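Protein MJ1225 (Methanocaldococcus jannaschii, PDB 3KH5) is of unknown function but binds AMP and ADP through its CBS domains and is a putative archaeal homologue of the gamma subunit of AMP-activated protein kinase. Local coordinates at residues A[130-133]-A[134-137]; A[272-275]-A[276-279]; A[216-219]-A[220-224]; A[200-203]-A[204-207]. All blocks are in the same frame, centred on the assembly; numbering follows the deposited sequence.

Contact 1 of 4, residues A[130-133]-A[134-137]; sequences LITE and RDVI. With ADP (adenosine-5'-diphosphate), chain B.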
loop_
_atom_site.group_PDB
_atom_site.type_symbol
_atom_site.label_atom_id
_atom_site.label_comp_id
_atom_site.label_asym_id
_atom_site.label_seq_id
_atom_site.Cartn_x
_atom_site.Cartn_y
_atom_site.Cartn_z
ATOM N N LEU A 130 1.015 4.540 -15.710
ATOM C CA LEU A 130 1.220 4.684 -14.273
ATOM C C LEU A 130 2.655 4.289 -13.949
ATOM O O LEU A 130 3.190 3.338 -14.522
ATOM C CB LEU A 130 0.250 3.797 -13.487
ATOM C CG LEU A 130 0.326 3.872 -11.956
ATOM C CD1 LEU A 130 -0.902 4.575 -11.394
ATOM C CD2 LEU A 130 0.415 2.468 -11.393
ATOM N N ILE A 131 3.270 5.033 -13.035
ATOM C CA ILE A 131 4.618 4.736 -12.550
ATOM C C ILE A 131 4.594 4.611 -11.025
ATOM O O ILE A 131 3.892 5.359 -10.345
ATOM C CB ILE A 131 5.643 5.821 -13.002
ATOM C CG1 ILE A 131 7.084 5.432 -12.650
ATOM C CG2 ILE A 131 5.306 7.192 -12.432
ATOM C CD1 ILE A 131 7.837 4.776 -13.786
ATOM N N THR A 132 5.356 3.656 -10.497
ATOM C CA THR A 132 5.452 3.460 -9.055
ATOM C C THR A 132 6.920 3.512 -8.672
ATOM O O THR A 132 7.792 3.513 -9.546
ATOM C CB THR A 132 4.880 2.095 -8.622
ATOM O OG1 THR A 132 5.736 1.047 -9.094
ATOM C CG2 THR A 132 3.468 1.886 -9.168
ATOM N N GLU A 133 7.191 3.550 -7.369
ATOM C CA GLU A 133 8.563 3.557 -6.853
ATOM C C GLU A 133 9.370 2.322 -7.281
ATOM O O GLU A 133 10.551 2.441 -7.623
ATOM C CB GLU A 133 8.558 3.693 -5.330
ATOM C CG GLU A 133 8.048 5.038 -4.828
ATOM C CD GLU A 133 7.842 5.059 -3.326
ATOM O OE1 GLU A 133 8.258 6.047 -2.685
ATOM O OE2 GLU A 133 7.270 4.087 -2.788
ATOM N N ARG A 134 8.723 1.154 -7.270
ATOM C CA ARG A 134 9.337 -0.107 -7.712
ATOM C C ARG A 134 9.802 -0.027 -9.170
ATOM O O ARG A 134 10.899 -0.482 -9.495
ATOM C CB ARG A 134 8.361 -1.285 -7.525
ATOM C CG ARG A 134 8.999 -2.685 -7.637
ATOM C CD ARG A 134 8.217 -3.778 -6.880
ATOM N NE ARG A 134 7.806 -3.342 -5.543
ATOM C CZ ARG A 134 6.581 -3.466 -5.033
ATOM N NH1 ARG A 134 5.613 -4.064 -5.730
ATOM N NH2 ARG A 134 6.328 -3.011 -3.807
ATOM N N ASP A 135 8.959 0.547 -10.032
ATOM C CA ASP A 135 9.276 0.718 -11.457
ATOM C C ASP A 135 10.587 1.481 -11.625
ATOM O O ASP A 135 11.415 1.138 -12.475
ATOM C CB ASP A 135 8.174 1.506 -12.176
ATOM C CG ASP A 135 6.886 0.719 -12.360
ATOM O OD1 ASP A 135 6.915 -0.531 -12.370
ATOM O OD2 ASP A 135 5.829 1.371 -12.518
ATOM N N VAL A 136 10.755 2.523 -10.812
ATOM C CA VAL A 136 11.940 3.382 -10.853
ATOM C C VAL A 136 13.176 2.680 -10.287
ATOM O O VAL A 136 14.249 2.725 -10.894
ATOM C CB VAL A 136 11.699 4.733 -10.121
ATOM C CG1 VAL A 136 12.953 5.599 -10.139
ATOM C CG2 VAL A 136 10.540 5.489 -10.759
ATOM N N ILE A 137 13.026 2.038 -9.132
ATOM C CA ILE A 137 14.134 1.303 -8.530
ATOM C C ILE A 137 14.617 0.202 -9.477
ATOM O O ILE A 137 15.826 -0.008 -9.630
ATOM C CB ILE A 137 13.741 0.698 -7.163
ATOM C CG1 ILE A 137 13.483 1.814 -6.142
ATOM C CG2 ILE A 137 14.842 -0.242 -6.652
ATOM C CD1 ILE A 137 12.901 1.335 -4.824
HETATM P PB ADP B . 0.953 -0.809 -5.490
HETATM O O1B ADP B . 0.185 -1.899 -6.135
HETATM O O2B ADP B . 1.484 -1.241 -4.018
HETATM O O3B ADP B . 0.073 0.500 -5.217
HETATM P PA ADP B . 3.590 -1.232 -6.223
HETATM O O1A ADP B . 3.467 -2.623 -5.681
HETATM O O2A ADP B . 4.747 -0.890 -7.337
HETATM O O3A ADP B . 2.230 -0.329 -6.343
HETATM O "O5'" ADP B . 2.888 -1.814 -7.600
HETATM C "C5'" ADP B . 2.871 -3.212 -8.033
HETATM C "C4'" ADP B . 3.403 -3.399 -9.487
HETATM O "O4'" ADP B . 2.353 -3.520 -10.499
HETATM C "C3'" ADP B . 4.251 -2.178 -9.855
HETATM O "O3'" ADP B . 5.501 -2.598 -10.440
HETATM C "C2'" ADP B . 3.419 -1.377 -10.853
HETATM O "O2'" ADP B . 4.249 -1.119 -11.987
HETATM C "C1'" ADP B . 2.239 -2.277 -11.265
HETATM N N9 ADP B . 0.842 -1.726 -11.039
HETATM C C8 ADP B . 0.380 -1.154 -9.922
HETATM N N7 ADP B . -0.899 -0.806 -10.089
HETATM C C5 ADP B . -1.264 -1.162 -11.318
HETATM C C6 ADP B . -2.451 -1.061 -12.047
HETATM N N6 ADP B . -3.534 -0.503 -11.509
HETATM N N1 ADP B . -2.485 -1.535 -13.307
HETATM C C2 ADP B . -1.410 -2.088 -13.857
HETATM N N3 ADP B . -0.268 -2.199 -13.186
HETATM C C4 ADP B . -0.159 -1.745 -11.923
#
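Thr-132 and Asp-135 grip each other in a capping box where strand 127-132 gives way to helix 133-140. Thr-132 N donates to Asp-135 OD2 at 3.1 Å, coming from above the carboxylate plane. In return Thr-132 OG1, set between backbone N and carbonyl carbon by chi1 of 69°, takes a weak bond from Asp-135 N (3.4 Å). Behind the cap, Ile-137 N reaches Glu-133 O at 2.9 Å and nearly straight (168°), while the bond from Val-136 N to Thr-132 O is weak.

The same side chains hold ADP. Thr-132 OG1 gives its hydrogen to O2A of the alpha-phosphate at 2.8 Å, and the ribose O3' donates to Asp-135 OD1 at 3.2 Å. The guanidinium of Arg-134 turns one face to the alpha-phosphate; its NH1 makes a short but badly angled, weak bond to O1A, while its NE pairs with Glu-272. Glu-133 turns away to Lys-273.

Apolar contact is slight: the side chains of Ile-131 and Val-136 cross at about a right angle, CG1 lying 3.9 Å from CG2, with Phe-110 of helix 103-112 touching both. With an alanine at Asp-135, Thr-132 N and the ribose O3' would probably lose the carboxylate whose two oxygens they share.

Because one carboxylate serves both backbone and sugar, and one hydroxyl both helix and phosphate, the helix start and the nucleotide site are probably ordered together.

Contact 2 of 4, residues A[272-275]-A[276-279]; sequences EKDV and LKYF. With ADP (adenosine-5'-diphosphate), chain E.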
loop_
_atom_site.group_PDB
_atom_site.type_symbol
_atom_site.label_atom_id
_atom_site.label_comp_id
_atom_site.label_asym_id
_atom_site.label_seq_id
_atom_site.Cartn_x
_atom_site.Cartn_y
_atom_site.Cartn_z
ATOM N N GLU A 272 11.004 1.139 -0.040
ATOM C CA GLU A 272 11.307 1.608 -1.382
ATOM C C GLU A 272 11.489 3.117 -1.462
ATOM O O GLU A 272 12.328 3.589 -2.228
ATOM C CB GLU A 272 10.217 1.169 -2.353
ATOM C CG GLU A 272 10.243 -0.317 -2.642
ATOM C CD GLU A 272 9.092 -0.768 -3.515
ATOM O OE1 GLU A 272 7.938 -0.353 -3.269
ATOM O OE2 GLU A 272 9.342 -1.560 -4.443
ATOM N N LYS A 273 10.711 3.877 -0.685
ATOM C CA LYS A 273 10.873 5.332 -0.676
ATOM C C LYS A 273 12.250 5.713 -0.142
ATOM O O LYS A 273 12.891 6.624 -0.671
ATOM C CB LYS A 273 9.776 6.042 0.125
ATOM C CG LYS A 273 9.683 7.545 -0.187
ATOM C CD LYS A 273 8.659 8.276 0.679
ATOM C CE LYS A 273 7.248 7.715 0.511
ATOM N NZ LYS A 273 6.769 7.755 -0.898
ATOM N N ASP A 274 12.699 5.007 0.896
ATOM C CA ASP A 274 14.030 5.215 1.472
ATOM C C ASP A 274 15.149 4.900 0.493
ATOM O O ASP A 274 16.155 5.610 0.452
ATOM C CB ASP A 274 14.230 4.336 2.700
ATOM C CG ASP A 274 13.306 4.697 3.830
ATOM O OD1 ASP A 274 13.080 5.905 4.055
ATOM O OD2 ASP A 274 12.816 3.766 4.499
ATOM N N VAL A 275 14.987 3.808 -0.256
ATOM C CA VAL A 275 15.940 3.428 -1.299
ATOM C C VAL A 275 16.089 4.568 -2.298
ATOM O O VAL A 275 17.205 4.913 -2.688
ATOM C CB VAL A 275 15.520 2.121 -2.034
ATOM C CG1 VAL A 275 16.396 1.866 -3.260
ATOM C CG2 VAL A 275 15.587 0.934 -1.089
ATOM N N LEU A 276 14.966 5.162 -2.690
ATOM C CA LEU A 276 14.987 6.246 -3.661
ATOM C C LEU A 276 15.686 7.515 -3.163
ATOM O O LEU A 276 16.012 8.391 -3.965
ATOM C CB LEU A 276 13.577 6.559 -4.178
ATOM C CG LEU A 276 12.921 5.615 -5.197
ATOM C CD1 LEU A 276 11.517 6.111 -5.505
ATOM C CD2 LEU A 276 13.737 5.508 -6.481
ATOM N N LYS A 277 15.935 7.614 -1.856
ATOM C CA LYS A 277 16.687 8.755 -1.318
ATOM C C LYS A 277 18.154 8.742 -1.760
ATOM O O LYS A 277 18.840 9.764 -1.666
ATOM C CB LYS A 277 16.583 8.826 0.204
ATOM C CG LYS A 277 15.195 9.153 0.726
ATOM C CD LYS A 277 15.124 8.851 2.213
ATOM C CE LYS A 277 13.742 9.120 2.783
ATOM N NZ LYS A 277 13.663 8.745 4.228
ATOM N N TYR A 278 18.622 7.583 -2.240
ATOM C CA TYR A 278 19.936 7.468 -2.887
ATOM C C TYR A 278 20.036 8.419 -4.075
ATOM O O TYR A 278 21.088 9.015 -4.304
ATOM C CB TYR A 278 20.216 6.028 -3.348
ATOM C CG TYR A 278 21.607 5.805 -3.933
ATOM C CD1 TYR A 278 22.712 5.625 -3.102
ATOM C CD2 TYR A 278 21.814 5.768 -5.314
ATOM C CE1 TYR A 278 23.985 5.422 -3.628
ATOM C CE2 TYR A 278 23.089 5.562 -5.850
ATOM C CZ TYR A 278 24.167 5.388 -4.997
ATOM O OH TYR A 278 25.428 5.185 -5.510
ATOM N N PHE A 279 18.940 8.562 -4.822
ATOM C CA PHE A 279 18.921 9.394 -6.028
ATOM C C PHE A 279 18.347 10.795 -5.801
ATOM O O PHE A 279 18.064 11.514 -6.763
ATOM C CB PHE A 279 18.161 8.691 -7.162
ATOM C CG PHE A 279 18.720 7.342 -7.526
ATOM C CD1 PHE A 279 19.689 7.216 -8.521
ATOM C CD2 PHE A 279 18.277 6.193 -6.873
ATOM C CE1 PHE A 279 20.211 5.964 -8.858
ATOM C CE2 PHE A 279 18.793 4.938 -7.200
ATOM C CZ PHE A 279 19.761 4.824 -8.196
HETATM P PB ADP E . 4.898 1.910 3.587
HETATM O O1B ADP E . 5.170 1.040 2.413
HETATM O O2B ADP E . 4.799 1.053 4.992
HETATM O O3B ADP E . 3.505 2.728 3.486
HETATM P PA ADP E . 6.419 4.256 2.897
HETATM O O1A ADP E . 7.314 4.022 1.738
HETATM O O2A ADP E . 5.017 4.958 2.521
HETATM O O3A ADP E . 6.106 2.937 3.781
HETATM O "O5'" ADP E . 7.160 5.088 4.033
HETATM C "C5'" ADP E . 7.519 6.477 3.917
HETATM C "C4'" ADP E . 8.559 6.747 5.037
HETATM O "O4'" ADP E . 7.983 6.277 6.300
HETATM C "C3'" ADP E . 9.870 5.967 4.828
HETATM O "O3'" ADP E . 10.971 6.748 5.305
HETATM C "C2'" ADP E . 9.691 4.713 5.690
HETATM O "O2'" ADP E . 10.953 4.216 6.169
HETATM C "C1'" ADP E . 8.821 5.220 6.851
HETATM N N9 ADP E . 7.997 4.098 7.425
HETATM C C8 ADP E . 7.332 3.152 6.750
HETATM N N7 ADP E . 6.728 2.325 7.606
HETATM C C5 ADP E . 7.005 2.736 8.835
HETATM C C6 ADP E . 6.660 2.280 10.104
HETATM N N6 ADP E . 5.888 1.204 10.259
HETATM N N1 ADP E . 7.120 2.950 11.173
HETATM C C2 ADP E . 7.892 4.023 11.027
HETATM N N3 ADP E . 8.236 4.481 9.829
HETATM C C4 ADP E . 7.810 3.861 8.719
#
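Asp-274 clasps the ADP ribose with both carboxylate oxygens: O2' donates to Asp-274 OD2 at 2.5 Å and O3' to Asp-274 OD1 at 2.6 Å. OD1 also takes the ammonium of Lys-277 in a salt bridge, NZ arriving at 2.9 Å nearly in line with the C-O bond. The lysine gets there by running extended beyond CG beside the aspartate, both side chains pointing the same way, with its CE 3.5 Å from Asp-274 OD1. The positive charge is likely to stabilise the carboxylate as it holds the two hydroxyls.

The backbone spacing shortens along the segment: Leu-276 N bonds to Glu-272 O as in an alpha-helix, whereas Lys-277 N and Tyr-278 N each reach back three residues, to Asp-274 O and Val-275 O, giving a 3-10 turn near the end of the chain. This short helix follows strand 266-271 in the fourth CBS repeat, and its aspartate, with OD2 also receiving Thr-271 N, binds the ribose, as Asp-135 does in the second, but with a bond to each hydroxyl.

Lys-273 bends at chi3 and chi4, laying its CE 3.6 Å from ADP C5' before its NZ leaves for Phe-110 O and Glu-133. On another flank Leu-276 packs against Val-136, Phe-110 and Leu-111, and Val-275 against helix 242-252. Farther along, Tyr-278 puts its ring edge over the Phe-279 ring, CD2 above its centre, and sends OH to Asp-145 N.

Contact 3 of 4, residues A[216-219]-A[220-224]; sequences NVRE and ITNVR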
loop_
_atom_site.group_PDB
_atom_site.type_symbol
_atom_site.label_atom_id
_atom_site.label_comp_id
_atom_site.label_asym_id
_atom_site.label_seq_id
_atom_site.Cartn_x
_atom_site.Cartn_y
_atom_site.Cartn_z
ATOM N N ASN A 216 -23.265 -9.521 12.426
ATOM C CA ASN A 216 -21.947 -9.949 12.949
ATOM C C ASN A 216 -20.717 -9.837 12.028
ATOM O O ASN A 216 -19.889 -10.758 11.960
ATOM C CB ASN A 216 -22.030 -11.337 13.607
ATOM C CG ASN A 216 -21.146 -11.451 14.840
ATOM O OD1 ASN A 216 -21.059 -10.525 15.649
ATOM N ND2 ASN A 216 -20.492 -12.596 14.990
ATOM N N VAL A 217 -20.602 -8.701 11.338
ATOM C CA VAL A 217 -19.383 -8.366 10.596
ATOM C C VAL A 217 -18.244 -8.077 11.571
ATOM O O VAL A 217 -17.076 -8.058 11.186
ATOM C CB VAL A 217 -19.575 -7.142 9.659
ATOM C CG1 VAL A 217 -20.577 -7.456 8.563
ATOM C CG2 VAL A 217 -19.964 -5.881 10.439
ATOM N N ARG A 218 -18.607 -7.883 12.838
ATOM C CA ARG A 218 -17.695 -7.401 13.869
ATOM C C ARG A 218 -16.529 -8.337 14.185
ATOM O O ARG A 218 -15.451 -7.868 14.561
ATOM C CB ARG A 218 -18.471 -7.077 15.147
ATOM C CG ARG A 218 -17.704 -6.227 16.148
ATOM C CD ARG A 218 -18.541 -5.949 17.378
ATOM N NE ARG A 218 -18.733 -7.135 18.212
ATOM C CZ ARG A 218 -19.695 -7.260 19.124
ATOM N NH1 ARG A 218 -20.567 -6.277 19.320
ATOM N NH2 ARG A 218 -19.791 -8.375 19.840
ATOM N N GLU A 219 -16.729 -9.644 14.036
ATOM C CA GLU A 219 -15.656 -10.579 14.357
ATOM C C GLU A 219 -14.493 -10.463 13.364
ATOM O O GLU A 219 -13.378 -10.884 13.672
ATOM C CB GLU A 219 -16.172 -12.019 14.485
ATOM C CG GLU A 219 -15.559 -12.811 15.656
ATOM C CD GLU A 219 -15.872 -12.213 17.030
ATOM O OE1 GLU A 219 -17.069 -12.073 17.368
ATOM O OE2 GLU A 219 -14.918 -11.894 17.774
ATOM N N ILE A 220 -14.751 -9.873 12.194
ATOM C CA ILE A 220 -13.687 -9.572 11.234
ATOM C C ILE A 220 -12.682 -8.588 11.836
ATOM O O ILE A 220 -11.476 -8.874 11.869
ATOM C CB ILE A 220 -14.230 -9.039 9.879
ATOM C CG1 ILE A 220 -15.129 -10.092 9.216
ATOM C CG2 ILE A 220 -13.069 -8.650 8.946
ATOM C CD1 ILE A 220 -15.928 -9.575 8.019
ATOM N N THR A 221 -13.163 -7.447 12.327
ATOM C CA THR A 221 -12.250 -6.442 12.885
ATOM C C THR A 221 -11.780 -6.735 14.312
ATOM O O THR A 221 -10.869 -6.066 14.808
ATOM C CB THR A 221 -12.810 -5.003 12.797
ATOM O OG1 THR A 221 -14.058 -4.917 13.499
ATOM C CG2 THR A 221 -12.990 -4.579 11.341
ATOM N N ASN A 222 -12.380 -7.727 14.967
ATOM C CA ASN A 222 -11.918 -8.139 16.297
ATOM C C ASN A 222 -10.758 -9.146 16.262
ATOM O O ASN A 222 -10.113 -9.390 17.287
ATOM C CB ASN A 222 -13.082 -8.658 17.156
ATOM C CG ASN A 222 -13.932 -7.533 17.735
ATOM O OD1 ASN A 222 -13.418 -6.494 18.153
ATOM N ND2 ASN A 222 -15.243 -7.748 17.773
ATOM N N VAL A 223 -10.499 -9.710 15.080
ATOM C CA VAL A 223 -9.413 -10.676 14.863
ATOM C C VAL A 223 -8.084 -10.077 15.302
ATOM O O VAL A 223 -7.833 -8.893 15.069
ATOM C CB VAL A 223 -9.321 -11.089 13.366
ATOM C CG1 VAL A 223 -8.144 -12.039 13.119
ATOM C CG2 VAL A 223 -10.600 -11.753 12.925
ATOM N N ARG A 224 -7.244 -10.889 15.943
ATOM C CA ARG A 224 -5.946 -10.422 16.430
ATOM C C ARG A 224 -4.845 -10.733 15.425
ATOM O O ARG A 224 -4.946 -11.698 14.663
ATOM C CB ARG A 224 -5.630 -11.033 17.799
ATOM C CG ARG A 224 -6.683 -10.710 18.849
ATOM C CD ARG A 224 -6.321 -11.218 20.227
ATOM N NE ARG A 224 -7.380 -10.909 21.188
ATOM C CZ ARG A 224 -7.356 -9.898 22.057
ATOM N NH1 ARG A 224 -6.305 -9.088 22.124
ATOM N NH2 ARG A 224 -8.378 -9.707 22.878
#
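Arg-218 O is gripped by two donors further along the turn, both weakly: Asn-222 N at 3.1 Å, bent to 134°, and the hydroxyl Thr-221 OG1 at 3.4 Å. Thr-221 can turn its oxygen back like this because chi1 of 59° sets OG1 between its own N and carbonyl carbon. The sounder backbone bond is Ile-220 N to Val-217 O, also 3.1 Å, with the N-H reaching the oxygen from above the carbonyl plane. At the far end Val-223 N only leans on Glu-219 O through a weak bond.

Asn-222 meets two side chains. Its ND2 lies 3.3 Å from Arg-218 CG, the two side chains crossing obliquely with amide and guanidinium planes 58° apart. From another direction Glu-219 folds at chi2, bringing OE2 to 3.8 Å from Asn-222 CB.

Helix 218-222 is a short turn at the surface. Ile-220 packs on Met-212 of helix 206-213, and the backbones of Thr-221 and Val-223 bond to Lys-168 and Leu-167. With mostly bent or long bonds inside it, the turn probably depends on those neighbours for its shape.

Contact 4 of 4, residues A[200-203]-A[204-207]; sequences IKLL and GSDW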
loop_
_atom_site.group_PDB
_atom_site.type_symbol
_atom_site.label_atom_id
_atom_site.label_comp_id
_atom_site.label_asym_id
_atom_site.label_seq_id
_atom_site.Cartn_x
_atom_site.Cartn_y
_atom_site.Cartn_z
ATOM N N ILE A 200 -7.160 -6.920 3.206
ATOM C CA ILE A 200 -7.986 -7.212 2.013
ATOM C C ILE A 200 -8.176 -8.711 1.807
ATOM O O ILE A 200 -9.279 -9.174 1.464
ATOM C CB ILE A 200 -7.371 -6.699 0.670
ATOM C CG1 ILE A 200 -6.770 -5.275 0.789
ATOM C CG2 ILE A 200 -8.435 -6.728 -0.465
ATOM C CD1 ILE A 200 -7.792 -4.200 1.114
ATOM N N LYS A 201 -7.088 -9.460 1.976
ATOM C CA LYS A 201 -7.096 -10.909 1.800
ATOM C C LYS A 201 -8.026 -11.571 2.806
ATOM O O LYS A 201 -8.708 -12.545 2.477
ATOM C CB LYS A 201 -5.687 -11.481 1.950
ATOM C CG LYS A 201 -4.748 -11.192 0.789
ATOM C CD LYS A 201 -3.352 -11.701 1.118
ATOM C CE LYS A 201 -2.485 -11.820 -0.126
ATOM N NZ LYS A 201 -1.098 -12.246 0.217
ATOM N N LEU A 202 -8.043 -11.043 4.030
ATOM C CA LEU A 202 -8.958 -11.523 5.057
ATOM C C LEU A 202 -10.411 -11.367 4.608
ATOM O O LEU A 202 -11.219 -12.271 4.806
ATOM C CB LEU A 202 -8.719 -10.806 6.390
ATOM C CG LEU A 202 -9.521 -11.320 7.595
ATOM C CD1 LEU A 202 -9.249 -12.800 7.879
ATOM C CD2 LEU A 202 -9.220 -10.494 8.828
ATOM N N LEU A 203 -10.724 -10.227 3.989
ATOM C CA LEU A 203 -12.072 -9.942 3.495
ATOM C C LEU A 203 -12.551 -10.933 2.443
ATOM O O LEU A 203 -13.713 -11.340 2.451
ATOM C CB LEU A 203 -12.155 -8.521 2.939
ATOM C CG LEU A 203 -12.313 -7.395 3.963
ATOM C CD1 LEU A 203 -12.474 -6.071 3.240
ATOM C CD2 LEU A 203 -13.496 -7.642 4.901
ATOM N N GLY A 204 -11.651 -11.317 1.541
ATOM C CA GLY A 204 -11.970 -12.298 0.514
ATOM C C GLY A 204 -11.743 -13.740 0.937
ATOM O O GLY A 204 -11.477 -14.593 0.089
ATOM N N SER A 205 -11.845 -14.026 2.234
ATOM C CA SER A 205 -11.677 -15.400 2.714
ATOM C C SER A 205 -13.019 -16.110 2.899
ATOM O O SER A 205 -14.072 -15.467 2.958
ATOM C CB SER A 205 -10.858 -15.442 4.011
ATOM O OG SER A 205 -11.577 -14.894 5.101
ATOM N N ASP A 206 -12.968 -17.441 2.966
ATOM C CA ASP A 206 -14.129 -18.245 3.334
ATOM C C ASP A 206 -14.556 -17.868 4.742
ATOM O O ASP A 206 -15.733 -17.585 4.986
ATOM C CB ASP A 206 -13.806 -19.742 3.279
ATOM C CG ASP A 206 -13.696 -20.276 1.860
ATOM O OD1 ASP A 206 -14.339 -19.715 0.944
ATOM O OD2 ASP A 206 -12.967 -21.270 1.660
ATOM N N TRP A 207 -13.584 -17.851 5.655
ATOM C CA TRP A 207 -13.827 -17.498 7.049
ATOM C C TRP A 207 -14.612 -16.186 7.177
ATOM O O TRP A 207 -15.492 -16.064 8.032
ATOM C CB TRP A 207 -12.512 -17.418 7.837
ATOM C CG TRP A 207 -12.753 -17.134 9.278
ATOM C CD1 TRP A 207 -13.050 -18.042 10.253
ATOM C CD2 TRP A 207 -12.766 -15.848 9.908
ATOM N NE1 TRP A 207 -13.235 -17.403 11.455
ATOM C CE2 TRP A 207 -13.067 -16.056 11.272
ATOM C CE3 TRP A 207 -12.548 -14.541 9.452
ATOM C CZ2 TRP A 207 -13.151 -15.007 12.188
ATOM C CZ3 TRP A 207 -12.634 -13.497 10.364
ATOM C CH2 TRP A 207 -12.936 -13.738 11.717
#
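Leu-202 brings its CD1 methyl obliquely to the indole of Trp-207, 4.0 Å from CE3 on the six-membered ring. The two side chains start on different helices: Leu-202 near the end of helix 196-203, Trp-207 near the start of helix 206-213. Both have CG opposite the backbone N (chi1 -174° and -177°), and the two side chains cross at a slant. Trp-207 also meets His-211 and Val-223, so the leucine touches one part of a ring that has other partners.

The turn itself is held by Leu-202 O, which takes two hydrogens from one residue. Ser-205 OG donates at 2.7 Å, only slightly tilted from the carbonyl plane, and Ser-205 N at 3.2 Å, from well above it. Before this, Gly-204 N closes the last alpha turn on Ile-200 O, at 3.2 Å, and the chain leaves helical geometry at the glycine.

Ser-205 OG works in both directions, since it also accepts from Ala-208 N as the N-cap of the second helix. Replaced by alanine, the serine would lose its hydroxyl, and Ala-208 N would probably go without its side-chain cap and Leu-202 O keep only the backbone grip.

Inward, Leu-203 packs against Leu-27 and Met-61, while Lys-201 touches the bound AMP. The arrangement is a tight turn between two consecutive helices, the second with a serine N-cap, at the end of a nucleotide-binding helix of the third CBS repeat.

Along the chain the order is contact 1, contact 4, contact 3, contact 2, yet in space they fall into two pairs on opposite sides of the chain's centre. Contacts 1 and 2, from the second and fourth CBS repeats, have centres about 11 Å apart and are joined by two salt bridges, Arg-134 to Glu-272 and Glu-133 to Lys-273; each faces its own ADP. Contacts 3 and 4, centres about 12 Å apart, meet where Trp-207 on helix 206-213 packs against Val-223, just past helix 218-222. Between the pairs centres lie 28 to 37 Å apart. The two ADP-binding helices are thus in direct contact, which is consistent with communication between the sites, whereas the second pair joins helices 196-203, 206-213 and 218-222, one after another in the chain.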